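Probable transcriptional regulator (Pseudomonas aeruginosa, PDB 2FBI) probably binds DNA as a dimer and regulates transcription, as other winged-helix regulators of the MarR family do. Local coordinates at residues Gly109-Glu112 and Lys113-Gln116; Gly100-Cys103 and Phe104-Met107; Gln16-Glu19 and Ala20-Phe24; Glu120-Glu124 and Glu125-Gln129; Gln37-Arg40 and Val41-Ile44. All blocks are in the same frame, centred on the assembly; numbering follows the deposited sequence.

Contact 1. Residues Gly109-Glu112 and Lys113-Gln116; sequences GDME and KNYQ
Two consecutive turns of the long helix 98-122 meet here, G109 to E112 joined to K113 to Q116 by four backbone bonds. K113 N binds G109 O, N114 N binds D110 O, Y115 N binds M111 O, and Q116 N binds E112 O at 2.8 Å, the shortest of the set. N114 leans back over the earlier turn: with its CG beside the backbone N (chi1 -63°), ND2 comes to 3.0 Å from D110 O. The angle there is too poor for a hydrogen bond, and ND2 is instead bonded to S28 OG. D110 OD2 is likewise bonded, to H32 NE2. In the MarR fold such a long helix connects the winged-helix domain with the dimerisation helices, and these two polar bonds fasten it to helix 26-32. On another flank Y115 CD1 lies 3.2 Å from M111 O, while the ring meets F25 and the hydroxyl is hydrogen-bonded to L10 N of the second subunit. E112 swings its CG away from the backbone N (chi1 173°) and then bends, bringing OE2 3.2 Å from Q116 NE2; carboxylate and amide planes stand 78° apart, and the pair is not hydrogen-bonded. K113 CG rests 3.1 Å from G109 O, and the lysine then curls to bring its NZ 4.6 Å from D110 OD1, where the opposite charges may attract weakly without touching.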
loop_
_atom_site.group_PDB
_atom_site.type_symbol
_atom_site.label_atom_id
_atom_site.label_comp_id
_atom_site.label_asym_id
_atom_site.label_seq_id
_atom_site.Cartn_x
_atom_site.Cartn_y
_atom_site.Cartn_z
ATOM N N GLY A 109 -19.435 -12.872 4.818
ATOM C CA GLY A 109 -20.715 -12.143 4.870
ATOM C C GLY A 109 -20.514 -10.699 5.301
ATOM O O GLY A 109 -20.965 -9.752 4.622
ATOM N N ASP A 110 -19.777 -10.511 6.394
ATOM C CA ASP A 110 -19.362 -9.154 6.788
ATOM C C ASP A 110 -18.620 -8.418 5.653
ATOM O O ASP A 110 -18.946 -7.275 5.336
ATOM C CB ASP A 110 -18.538 -9.173 8.100
ATOM C CG ASP A 110 -19.389 -9.543 9.333
ATOM O OD1 ASP A 110 -20.622 -9.278 9.309
ATOM O OD2 ASP A 110 -18.844 -10.122 10.319
ATOM N N MET A 111 -17.642 -9.068 5.030
ATOM C CA MET A 111 -16.859 -8.379 3.994
ATOM C C MET A 111 -17.701 -8.022 2.743
ATOM O O MET A 111 -17.445 -7.005 2.091
ATOM C CB MET A 111 -15.540 -9.121 3.650
ATOM C CG MET A 111 -14.566 -9.402 4.837
ATOM S SD MET A 111 -13.649 -8.041 5.649
ATOM C CE MET A 111 -14.943 -7.327 6.594
ATOM N N GLU A 112 -18.705 -8.843 2.426
ATOM C CA GLU A 112 -19.669 -8.520 1.354
ATOM C C GLU A 112 -20.495 -7.248 1.698
ATOM O O GLU A 112 -20.618 -6.340 0.864
ATOM C CB GLU A 112 -20.535 -9.752 1.048
ATOM C CG GLU A 112 -21.733 -9.577 0.051
ATOM C CD GLU A 112 -21.335 -9.045 -1.327
ATOM O OE1 GLU A 112 -20.371 -9.598 -1.903
ATOM O OE2 GLU A 112 -21.983 -8.070 -1.825
ATOM N N LYS A 113 -20.983 -7.155 2.935
ATOM C CA LYS A 113 -21.724 -5.962 3.392
ATOM C C LYS A 113 -20.871 -4.702 3.320
ATOM O O LYS A 113 -21.368 -3.614 2.950
ATOM C CB LYS A 113 -22.193 -6.110 4.834
ATOM C CG LYS A 113 -22.885 -7.408 5.158
ATOM C CD LYS A 113 -24.351 -7.200 5.462
ATOM C CE LYS A 113 -25.074 -8.560 5.691
ATOM N NZ LYS A 113 -24.584 -9.278 6.912
ATOM N N ASN A 114 -19.582 -4.837 3.660
ATOM C CA ASN A 114 -18.703 -3.696 3.549
ATOM C C ASN A 114 -18.450 -3.278 2.128
ATOM O O ASN A 114 -18.310 -2.080 1.851
ATOM C CB ASN A 114 -17.418 -3.938 4.320
ATOM C CG ASN A 114 -17.684 -4.102 5.799
ATOM O OD1 ASN A 114 -18.441 -3.330 6.377
ATOM N ND2 ASN A 114 -17.093 -5.122 6.407
ATOM N N TYR A 115 -18.437 -4.247 1.209
ATOM C CA TYR A 115 -18.377 -3.920 -0.226
ATOM C C TYR A 115 -19.674 -3.290 -0.754
ATOM O O TYR A 115 -19.624 -2.410 -1.589
ATOM C CB TYR A 115 -18.000 -5.153 -1.096
ATOM C CG TYR A 115 -16.516 -5.289 -1.247
ATOM C CD1 TYR A 115 -15.841 -6.339 -0.639
ATOM C CD2 TYR A 115 -15.766 -4.299 -1.939
ATOM C CE1 TYR A 115 -14.439 -6.457 -0.764
ATOM C CE2 TYR A 115 -14.388 -4.401 -2.047
ATOM C CZ TYR A 115 -13.728 -5.487 -1.461
ATOM O OH TYR A 115 -12.361 -5.584 -1.545
ATOM N N GLN A 116 -20.819 -3.754 -0.277
ATOM C CA GLN A 116 -22.109 -3.093 -0.569
ATOM C C GLN A 116 -22.135 -1.620 -0.121
ATOM O O GLN A 116 -22.595 -0.757 -0.858
ATOM C CB GLN A 116 -23.288 -3.897 0.011
ATOM C CG GLN A 116 -23.505 -5.209 -0.771
ATOM C CD GLN A 116 -24.330 -6.306 -0.028
ATOM O OE1 GLN A 116 -24.462 -6.316 1.224
ATOM N NE2 GLN A 116 -24.868 -7.252 -0.818
#

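Contact 2. Residues Gly100-Cys103 and Phe104-Met107; sequences GQQC and FVSM
Four backbone hydrogen bonds join G100-C103 to F104-M107 in the regular i to i+4 pattern: F104 N to G100 O at 2.9 Å, V105 N to Q101 O at 3.0 Å, S106 N to Q102 O, and M107 N to C103 O, the longest at 3.2 Å. One side chain adds a polar bond. S106 OG, placed between its own backbone N and carbonyl carbon (chi1 74°), turns back along the helix to make a weak hydrogen bond to C103 O at 3.5 Å, and that carbonyl thus takes two donors. These turns lie near the start of helix 98-122, which in the MarR fold follows the wing, and G100 N is itself bonded to T97 OG1 just ahead of the helix. The remaining approaches are of side-chain carbons to backbone oxygens. V105 CG2, beside the backbone N, sits 3.3 Å from Q101 O, and F104 CB lies 3.5 Å from the same oxygen, which is near the plane of the F104 ring at its edge. M107 CG passes 3.7 Å from C103 O before the chain bends away to L29 and H32. The F104 ring also leads away from the earlier turn and packs on R43 and R46 of helix 36-48, and R46 in addition binds Q101 OE1.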
loop_
_atom_site.group_PDB
_atom_site.type_symbol
_atom_site.label_atom_id
_atom_site.label_comp_id
_atom_site.label_asym_id
_atom_site.label_seq_id
_atom_site.Cartn_x
_atom_site.Cartn_y
_atom_site.Cartn_z
ATOM N N GLY A 100 -8.887 -22.597 8.642
ATOM C CA GLY A 100 -8.689 -21.325 7.933
ATOM C C GLY A 100 -9.741 -21.095 6.872
ATOM O O GLY A 100 -10.191 -19.994 6.698
ATOM N N GLN A 101 -10.147 -22.159 6.180
ATOM C CA GLN A 101 -11.212 -22.043 5.163
ATOM C C GLN A 101 -12.547 -21.622 5.780
ATOM O O GLN A 101 -13.273 -20.810 5.219
ATOM C CB GLN A 101 -11.370 -23.369 4.433
ATOM C CG GLN A 101 -10.149 -23.782 3.565
ATOM C CD GLN A 101 -10.084 -23.014 2.250
ATOM O OE1 GLN A 101 -10.824 -22.066 2.054
ATOM N NE2 GLN A 101 -9.197 -23.417 1.361
ATOM N N GLN A 102 -12.827 -22.118 6.986
ATOM C CA GLN A 102 -14.099 -21.805 7.676
ATOM C C GLN A 102 -14.031 -20.408 8.259
ATOM O O GLN A 102 -15.022 -19.703 8.324
ATOM C CB GLN A 102 -14.392 -22.835 8.787
ATOM C CG GLN A 102 -15.798 -22.673 9.436
ATOM C CD GLN A 102 -16.956 -22.837 8.446
ATOM O OE1 GLN A 102 -16.886 -23.569 7.466
ATOM N NE2 GLN A 102 -18.041 -22.178 8.739
ATOM N N CYS A 103 -12.840 -20.009 8.695
ATOM C CA CYS A 103 -12.520 -18.620 9.016
ATOM C C CYS A 103 -12.838 -17.704 7.832
ATOM O O CYS A 103 -13.607 -16.743 7.951
ATOM C CB CYS A 103 -11.015 -18.540 9.373
ATOM S SG CYS A 103 -10.532 -16.974 9.936
ATOM N N PHE A 104 -12.262 -18.009 6.670
ATOM C CA PHE A 104 -12.591 -17.210 5.490
ATOM C C PHE A 104 -14.145 -17.130 5.303
ATOM O O PHE A 104 -14.721 -16.046 5.169
ATOM C CB PHE A 104 -11.953 -17.735 4.193
ATOM C CG PHE A 104 -12.445 -16.983 2.982
ATOM C CD1 PHE A 104 -11.786 -15.803 2.556
ATOM C CD2 PHE A 104 -13.606 -17.396 2.308
ATOM C CE1 PHE A 104 -12.282 -15.062 1.441
ATOM C CE2 PHE A 104 -14.117 -16.675 1.187
ATOM C CZ PHE A 104 -13.455 -15.497 0.755
ATOM N N VAL A 105 -14.809 -18.289 5.319
ATOM C CA VAL A 105 -16.293 -18.322 5.122
ATOM C C VAL A 105 -17.053 -17.406 6.107
ATOM O O VAL A 105 -17.846 -16.576 5.696
ATOM C CB VAL A 105 -16.849 -19.779 5.155
ATOM C CG1 VAL A 105 -18.401 -19.778 5.177
ATOM C CG2 VAL A 105 -16.331 -20.588 3.981
ATOM N N SER A 106 -16.796 -17.531 7.404
ATOM C CA SER A 106 -17.545 -16.694 8.335
ATOM C C SER A 106 -17.273 -15.189 8.241
ATOM O O SER A 106 -18.128 -14.402 8.593
ATOM C CB SER A 106 -17.419 -17.192 9.766
ATOM O OG SER A 106 -16.163 -16.900 10.278
ATOM N N MET A 107 -16.109 -14.782 7.751
ATOM C CA MET A 107 -15.830 -13.376 7.575
ATOM C C MET A 107 -16.460 -12.806 6.322
ATOM O O MET A 107 -16.707 -11.626 6.248
ATOM C CB MET A 107 -14.325 -13.154 7.523
ATOM C CG MET A 107 -13.675 -13.151 8.913
ATOM S SD MET A 107 -12.656 -11.702 9.076
ATOM C CE MET A 107 -13.732 -10.438 8.415
#

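Contact 3. Residues Gln16-Glu19 and Ala20-Phe24; sequences QARE and AAMSF
R18 and M22, one turn apart on helix 10-22, run side by side and point the same way. This N-terminal helix contributes to the subunit interface, as is usual in MarR dimers, and A17 and A20 pack on L134 and L137 of the second subunit. From CB, R18 extends almost straight, its CG opposite the backbone N (chi1 178°), and the chain leans toward the next turn, alongside M22. CG is the first atom to meet M22, 4.1 Å from M22 CG. Further out the guanidinium lies flat beneath that same methylene: M22 CG stands 3.9 Å above the plane, over its centre, and reaches this position because chi1 of M22 (-74°) places it beside its own backbone N. At the tip NH1 forms a long salt bridge to E19 OE2 at 3.5 Å, and NH2 is 4.0 Å from M22 SD. NH2 also pairs with E36 OE2, a carboxylate that would probably offset the nearby charge of R40. E19 is shared in turn, its OE1 bridging to R26 NH2. Backbone bonds tie the turns, M22 N to R18 O being the shortest at 2.8 Å. S23 OG, three residues on from A20, donates to A20 O at 2.7 Å.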
loop_
_atom_site.group_PDB
_atom_site.type_symbol
_atom_site.label_atom_id
_atom_site.label_comp_id
_atom_site.label_asym_id
_atom_site.label_seq_id
_atom_site.Cartn_x
_atom_site.Cartn_y
_atom_site.Cartn_z
ATOM N N GLN A 16 -3.480 6.102 -0.553
ATOM C CA GLN A 16 -4.571 6.901 0.099
ATOM C C GLN A 16 -5.966 6.399 -0.280
ATOM O O GLN A 16 -6.802 6.195 0.594
ATOM C CB GLN A 16 -4.417 8.386 -0.236
ATOM C CG GLN A 16 -3.083 9.001 0.206
ATOM C CD GLN A 16 -2.853 10.382 -0.413
ATOM O OE1 GLN A 16 -3.256 10.637 -1.524
ATOM N NE2 GLN A 16 -2.144 11.242 0.288
ATOM N N ALA A 17 -6.211 6.126 -1.576
ATOM C CA ALA A 17 -7.445 5.439 -1.944
ATOM C C ALA A 17 -7.653 4.116 -1.208
ATOM O O ALA A 17 -8.780 3.825 -0.786
ATOM C CB ALA A 17 -7.579 5.261 -3.454
ATOM N N ARG A 18 -6.585 3.344 -1.005
ATOM C CA ARG A 18 -6.694 2.086 -0.266
ATOM C C ARG A 18 -7.012 2.325 1.235
ATOM O O ARG A 18 -7.718 1.517 1.848
ATOM C CB ARG A 18 -5.404 1.219 -0.407
ATOM C CG ARG A 18 -5.436 -0.106 0.402
ATOM C CD ARG A 18 -4.004 -0.775 0.657
ATOM N NE ARG A 18 -4.111 -1.949 1.535
ATOM C CZ ARG A 18 -3.855 -1.927 2.842
ATOM N NH1 ARG A 18 -3.477 -0.804 3.446
ATOM N NH2 ARG A 18 -3.967 -3.017 3.570
ATOM N N GLU A 19 -6.478 3.394 1.819
ATOM C CA GLU A 19 -6.778 3.736 3.250
ATOM C C GLU A 19 -8.237 4.088 3.363
ATOM O O GLU A 19 -8.936 3.534 4.171
ATOM C CB GLU A 19 -5.915 4.896 3.760
ATOM C CG GLU A 19 -4.482 4.538 3.995
ATOM C CD GLU A 19 -4.324 3.456 5.078
ATOM O OE1 GLU A 19 -4.941 3.585 6.176
ATOM O OE2 GLU A 19 -3.608 2.459 4.818
ATOM N N ALA A 20 -8.712 4.958 2.486
ATOM C CA ALA A 20 -10.169 5.173 2.344
ATOM C C ALA A 20 -11.022 3.876 2.341
ATOM O O ALA A 20 -11.851 3.686 3.222
ATOM C CB ALA A 20 -10.450 6.035 1.158
ATOM N N ALA A 21 -10.772 2.943 1.420
ATOM C CA ALA A 21 -11.513 1.685 1.409
ATOM C C ALA A 21 -11.329 0.842 2.638
ATOM O O ALA A 21 -12.301 0.189 3.081
ATOM C CB ALA A 21 -11.144 0.838 0.134
ATOM N N MET A 22 -10.102 0.825 3.190
ATOM C CA MET A 22 -9.800 0.041 4.392
ATOM C C MET A 22 -10.566 0.464 5.645
ATOM O O MET A 22 -10.768 -0.355 6.543
ATOM C CB MET A 22 -8.291 -0.071 4.731
ATOM C CG MET A 22 -7.487 -1.025 3.818
ATOM S SD MET A 22 -7.953 -2.773 3.842
ATOM C CE MET A 22 -7.734 -3.199 5.548
ATOM N N SER A 23 -10.988 1.712 5.736
ATOM C CA SER A 23 -11.822 2.034 6.899
ATOM C C SER A 23 -13.156 1.252 6.898
ATOM O O SER A 23 -13.742 1.013 7.938
ATOM C CB SER A 23 -12.035 3.542 7.055
ATOM O OG SER A 23 -12.244 4.175 5.818
ATOM N N PHE A 24 -13.594 0.794 5.720
ATOM C CA PHE A 24 -14.777 -0.088 5.640
ATOM C C PHE A 24 -14.548 -1.517 6.099
ATOM O O PHE A 24 -15.501 -2.186 6.462
ATOM C CB PHE A 24 -15.368 -0.027 4.258
ATOM C CG PHE A 24 -15.967 1.302 3.944
ATOM C CD1 PHE A 24 -17.341 1.535 4.159
ATOM C CD2 PHE A 24 -15.189 2.330 3.454
ATOM C CE1 PHE A 24 -17.905 2.770 3.866
ATOM C CE2 PHE A 24 -15.746 3.562 3.163
ATOM C CZ PHE A 24 -17.115 3.776 3.378
#

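Contact 4. Residues Glu120-Glu124 and Glu125-Gln129; sequences ERFGE and EKLAQ
With chi1 at -175°, F122 sends its CG opposite the backbone N and carries the ring forward onto K126 and L127, while G123 turns the chain with a phi of 115°. That positive phi, the first departure from helical geometry after helix 98-122, would press a CB against the preceding carbonyl oxygen and so calls for glycine. K126 CB lies over one face of the F122 ring in a CH-pi contact, 4.2 Å from the centroid and 25° off the normal, the two side chains crossing at about a right angle. The ring's CE2 also approaches K126 O to 3.3 Å. At the edge of the ring, L127 CA lies in its plane, and F122 CD2 is 4.1 Å from L127 CB. The contact forms the corner between helices 98-122 and 124-138, part of the dimerisation region of the MarR fold; F122 packs on E136 of the second subunit, and K126 NZ makes a salt bridge to the same glutamate. G123 O, at the bend itself, accepts L127 N at 2.9 Å and touches L127 CB at 3.4 Å. Two residues further on, Q129 N binds E125 O at 2.8 Å, continuing the helical pattern.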
loop_
_atom_site.group_PDB
_atom_site.type_symbol
_atom_site.label_atom_id
_atom_site.label_comp_id
_atom_site.label_asym_id
_atom_site.label_seq_id
_atom_site.Cartn_x
_atom_site.Cartn_y
_atom_site.Cartn_z
ATOM N N GLU A 120 -22.463 1.477 -2.860
ATOM C CA GLU A 120 -23.478 2.540 -2.692
ATOM C C GLU A 120 -22.876 3.935 -2.620
ATOM O O GLU A 120 -23.321 4.837 -3.296
ATOM C CB GLU A 120 -24.327 2.269 -1.447
ATOM C CG GLU A 120 -25.121 0.987 -1.556
ATOM C CD GLU A 120 -25.685 0.505 -0.231
ATOM O OE1 GLU A 120 -25.483 1.201 0.801
ATOM O OE2 GLU A 120 -26.343 -0.581 -0.218
ATOM N N ARG A 121 -21.825 4.084 -1.828
ATOM C CA ARG A 121 -21.221 5.362 -1.573
ATOM C C ARG A 121 -20.287 5.779 -2.686
ATOM O O ARG A 121 -20.086 6.969 -2.892
ATOM C CB ARG A 121 -20.503 5.277 -0.241
ATOM C CG ARG A 121 -19.926 6.542 0.315
ATOM C CD ARG A 121 -19.486 6.250 1.754
ATOM N NE ARG A 121 -18.660 7.335 2.290
ATOM C CZ ARG A 121 -19.142 8.448 2.835
ATOM N NH1 ARG A 121 -20.449 8.622 2.907
ATOM N NH2 ARG A 121 -18.309 9.376 3.282
ATOM N N PHE A 122 -19.711 4.814 -3.410
ATOM C CA PHE A 122 -18.788 5.131 -4.526
ATOM C C PHE A 122 -19.480 5.079 -5.902
ATOM O O PHE A 122 -19.192 5.892 -6.781
ATOM C CB PHE A 122 -17.548 4.204 -4.486
ATOM C CG PHE A 122 -16.479 4.525 -5.526
ATOM C CD1 PHE A 122 -15.842 5.767 -5.547
ATOM C CD2 PHE A 122 -16.075 3.554 -6.448
ATOM C CE1 PHE A 122 -14.832 6.045 -6.477
ATOM C CE2 PHE A 122 -15.064 3.821 -7.383
ATOM C CZ PHE A 122 -14.444 5.062 -7.405
ATOM N N GLY A 123 -20.398 4.144 -6.088
ATOM C CA GLY A 123 -21.017 3.957 -7.396
ATOM C C GLY A 123 -20.624 2.597 -7.937
ATOM O O GLY A 123 -19.428 2.279 -8.014
ATOM N N GLU A 124 -21.657 1.856 -8.349
ATOM C CA GLU A 124 -21.622 0.460 -8.794
ATOM C C GLU A 124 -20.843 0.208 -10.101
ATOM O O GLU A 124 -20.228 -0.847 -10.282
ATOM C CB GLU A 124 -23.074 -0.053 -8.920
ATOM C CG GLU A 124 -24.110 0.978 -9.506
ATOM C CD GLU A 124 -24.915 1.783 -8.445
ATOM O OE1 GLU A 124 -26.093 2.107 -8.727
ATOM O OE2 GLU A 124 -24.383 2.098 -7.353
ATOM N N GLU A 125 -20.898 1.197 -10.987
ATOM C CA GLU A 125 -20.244 1.241 -12.271
ATOM C C GLU A 125 -18.850 1.877 -12.108
ATOM O O GLU A 125 -17.876 1.394 -12.686
ATOM C CB GLU A 125 -21.162 2.011 -13.245
ATOM C CG GLU A 125 -20.511 2.896 -14.313
ATOM C CD GLU A 125 -20.222 2.171 -15.653
ATOM O OE1 GLU A 125 -19.663 1.035 -15.654
ATOM O OE2 GLU A 125 -20.537 2.772 -16.719
ATOM N N LYS A 126 -18.754 2.938 -11.304
ATOM C CA LYS A 126 -17.445 3.499 -10.928
ATOM C C LYS A 126 -16.482 2.494 -10.241
ATOM O O LYS A 126 -15.256 2.541 -10.460
ATOM C CB LYS A 126 -17.606 4.768 -10.088
ATOM C CG LYS A 126 -17.850 6.025 -10.924
ATOM C CD LYS A 126 -17.950 7.297 -10.065
ATOM C CE LYS A 126 -18.828 8.347 -10.745
ATOM N NZ LYS A 126 -18.674 9.770 -10.225
ATOM N N LEU A 127 -17.038 1.600 -9.428
ATOM C CA LEU A 127 -16.277 0.541 -8.799
ATOM C C LEU A 127 -15.729 -0.442 -9.862
ATOM O O LEU A 127 -14.576 -0.878 -9.790
ATOM C CB LEU A 127 -17.154 -0.204 -7.807
ATOM C CG LEU A 127 -16.600 -0.657 -6.461
ATOM C CD1 LEU A 127 -17.317 -1.916 -6.013
ATOM C CD2 LEU A 127 -15.111 -0.891 -6.480
ATOM N N ALA A 128 -16.577 -0.766 -10.844
ATOM C CA ALA A 128 -16.238 -1.655 -11.951
ATOM C C ALA A 128 -15.214 -1.025 -12.893
ATOM O O ALA A 128 -14.278 -1.704 -13.280
ATOM C CB ALA A 128 -17.505 -2.078 -12.708
ATOM N N GLN A 129 -15.350 0.257 -13.235
ATOM C CA GLN A 129 -14.280 0.918 -13.996
ATOM C C GLN A 129 -12.955 1.006 -13.265
ATOM O O GLN A 129 -11.902 0.921 -13.881
ATOM C CB GLN A 129 -14.636 2.328 -14.456
ATOM C CG GLN A 129 -15.833 2.442 -15.338
ATOM C CD GLN A 129 -16.498 3.791 -15.165
ATOM O OE1 GLN A 129 -17.575 3.879 -14.561
ATOM N NE2 GLN A 129 -15.832 4.861 -15.629
#

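Contact 5. Residues Gln37-Arg40 and Val41-Ile44; sequences QQWR and VIRI
R43 lays its CG over the indole of W39, one turn earlier on helix 36-48. The indole of W39 swings opposite its backbone N (chi1 -178°) and leans along the helix toward the next turn, whereas R43 keeps CG beside its own N (chi1 -76°) and bends again at chi2 and chi3. R43 CG therefore comes over one face of the indole, in a CH-pi contact 3.7 Å from the centroid of the five-membered ring and displaced toward the rim of the whole indole. It also touches the carbonyl of the same tryptophan, 3.1 Å from W39 O. Beyond it the guanidinium is inclined 36° to the indole, with R43 NH1 bonded to R7 O of the second subunit. Helix 36-48 runs through the middle of the MarR fold, where W39 also packs on M107 and M111 of helix 98-122. I42 meets the indole on its benzene portion, CG2 being 3.8 Å from W39 CZ3, while its CG1 packs against Q38 O. V41 CG2 rests 3.3 Å from Q37 O, and I44 CD1 approaches R40 O to 3.1 Å. R40 itself turns elsewhere, NE and NH1 gripping the carbonyls of A60 and C61. The backbone bond from R43 N to W39 O is short, at 2.7 Å.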
loop_
_atom_site.group_PDB
_atom_site.type_symbol
_atom_site.label_atom_id
_atom_site.label_comp_id
_atom_site.label_asym_id
_atom_site.label_seq_id
_atom_site.Cartn_x
_atom_site.Cartn_y
_atom_site.Cartn_z
ATOM N N GLN A 37 -2.827 -8.009 7.011
ATOM C CA GLN A 37 -1.730 -8.691 6.369
ATOM C C GLN A 37 -2.028 -10.188 6.423
ATOM O O GLN A 37 -1.805 -10.918 5.443
ATOM C CB GLN A 37 -0.423 -8.340 7.094
ATOM C CG GLN A 37 -0.015 -6.806 7.032
ATOM C CD GLN A 37 -0.669 -5.832 8.071
ATOM O OE1 GLN A 37 -1.161 -6.201 9.154
ATOM N NE2 GLN A 37 -0.626 -4.563 7.725
ATOM N N GLN A 38 -2.532 -10.643 7.570
ATOM C CA GLN A 38 -3.122 -11.960 7.690
ATOM C C GLN A 38 -4.259 -12.203 6.695
ATOM O O GLN A 38 -4.300 -13.238 6.091
ATOM C CB GLN A 38 -3.681 -12.171 9.112
ATOM C CG GLN A 38 -2.585 -12.449 10.155
ATOM C CD GLN A 38 -3.144 -12.360 11.564
ATOM O OE1 GLN A 38 -4.191 -11.753 11.778
ATOM N NE2 GLN A 38 -2.481 -12.999 12.514
ATOM N N TRP A 39 -5.191 -11.250 6.600
ATOM C CA TRP A 39 -6.387 -11.360 5.784
ATOM C C TRP A 39 -5.977 -11.423 4.263
ATOM O O TRP A 39 -6.573 -12.181 3.506
ATOM C CB TRP A 39 -7.338 -10.182 6.037
ATOM C CG TRP A 39 -8.650 -10.311 5.218
ATOM C CD1 TRP A 39 -9.121 -9.463 4.241
ATOM C CD2 TRP A 39 -9.574 -11.423 5.263
ATOM N NE1 TRP A 39 -10.308 -9.974 3.709
ATOM C CE2 TRP A 39 -10.597 -11.168 4.317
ATOM C CE3 TRP A 39 -9.629 -12.605 6.027
ATOM C CZ2 TRP A 39 -11.694 -12.040 4.132
ATOM C CZ3 TRP A 39 -10.694 -13.494 5.826
ATOM C CH2 TRP A 39 -11.707 -13.211 4.866
ATOM N N ARG A 40 -4.972 -10.610 3.846
ATOM C CA ARG A 40 -4.413 -10.711 2.462
ATOM C C ARG A 40 -3.915 -12.074 2.120
ATOM O O ARG A 40 -4.140 -12.574 1.022
ATOM C CB ARG A 40 -3.283 -9.690 2.160
ATOM C CG ARG A 40 -3.807 -8.274 2.256
ATOM C CD ARG A 40 -3.009 -7.181 1.509
ATOM N NE ARG A 40 -1.640 -7.036 1.976
ATOM C CZ ARG A 40 -1.236 -6.304 3.012
ATOM N NH1 ARG A 40 0.070 -6.259 3.270
ATOM N NH2 ARG A 40 -2.101 -5.649 3.815
ATOM N N VAL A 41 -3.143 -12.630 3.021
ATOM C CA VAL A 41 -2.653 -13.957 2.896
ATOM C C VAL A 41 -3.812 -14.991 2.808
ATOM O O VAL A 41 -3.893 -15.820 1.884
ATOM C CB VAL A 41 -1.687 -14.255 4.076
ATOM C CG1 VAL A 41 -1.346 -15.690 4.108
ATOM C CG2 VAL A 41 -0.370 -13.470 3.885
ATOM N N ILE A 42 -4.740 -14.908 3.744
ATOM C CA ILE A 42 -5.917 -15.795 3.708
ATOM C C ILE A 42 -6.674 -15.649 2.378
ATOM O O ILE A 42 -6.991 -16.646 1.730
ATOM C CB ILE A 42 -6.861 -15.479 4.922
ATOM C CG1 ILE A 42 -6.183 -15.915 6.214
ATOM C CG2 ILE A 42 -8.220 -16.186 4.727
ATOM C CD1 ILE A 42 -6.810 -15.366 7.500
ATOM N N ARG A 43 -6.918 -14.405 1.965
ATOM C CA ARG A 43 -7.600 -14.137 0.700
ATOM C C ARG A 43 -6.909 -14.774 -0.511
ATOM O O ARG A 43 -7.576 -15.313 -1.395
ATOM C CB ARG A 43 -7.688 -12.635 0.428
ATOM C CG ARG A 43 -8.734 -11.880 1.244
ATOM C CD ARG A 43 -10.061 -12.136 0.629
ATOM N NE ARG A 43 -10.598 -10.978 -0.056
ATOM C CZ ARG A 43 -11.411 -11.036 -1.111
ATOM N NH1 ARG A 43 -11.876 -9.926 -1.610
ATOM N NH2 ARG A 43 -11.727 -12.195 -1.690
ATOM N N ILE A 44 -5.579 -14.663 -0.585
ATOM C CA ILE A 44 -4.833 -15.250 -1.750
ATOM C C ILE A 44 -4.821 -16.752 -1.696
ATOM O O ILE A 44 -4.975 -17.432 -2.680
ATOM C CB ILE A 44 -3.357 -14.711 -1.800
ATOM C CG1 ILE A 44 -3.379 -13.254 -2.270
ATOM C CG2 ILE A 44 -2.471 -15.569 -2.755
ATOM C CD1 ILE A 44 -2.395 -12.439 -1.549
#

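Along the chain the contacts follow in series, 3, 5, 2, 1 and 4, each between neighbouring segments, four along a helix and contact 4 across a bend; none nests or crosses, and none closes a long loop. Contact 3 lies on the N-terminal helix, contact 5 on helix 36-48, contacts 2 and 1 in succession on helix 98-122, and contact 4 at the bend into helix 124-138. Long-range ties come from their touching one another. Helix 36-48 meets contact 2 through W39, I42 and R43 and contact 1 through W39, joining the fold's centre to the long helix. F24 meets N114 of contact 1 through its backbone O and R121 of contact 4 through its ring, and R18 comes near R40 of contact 5.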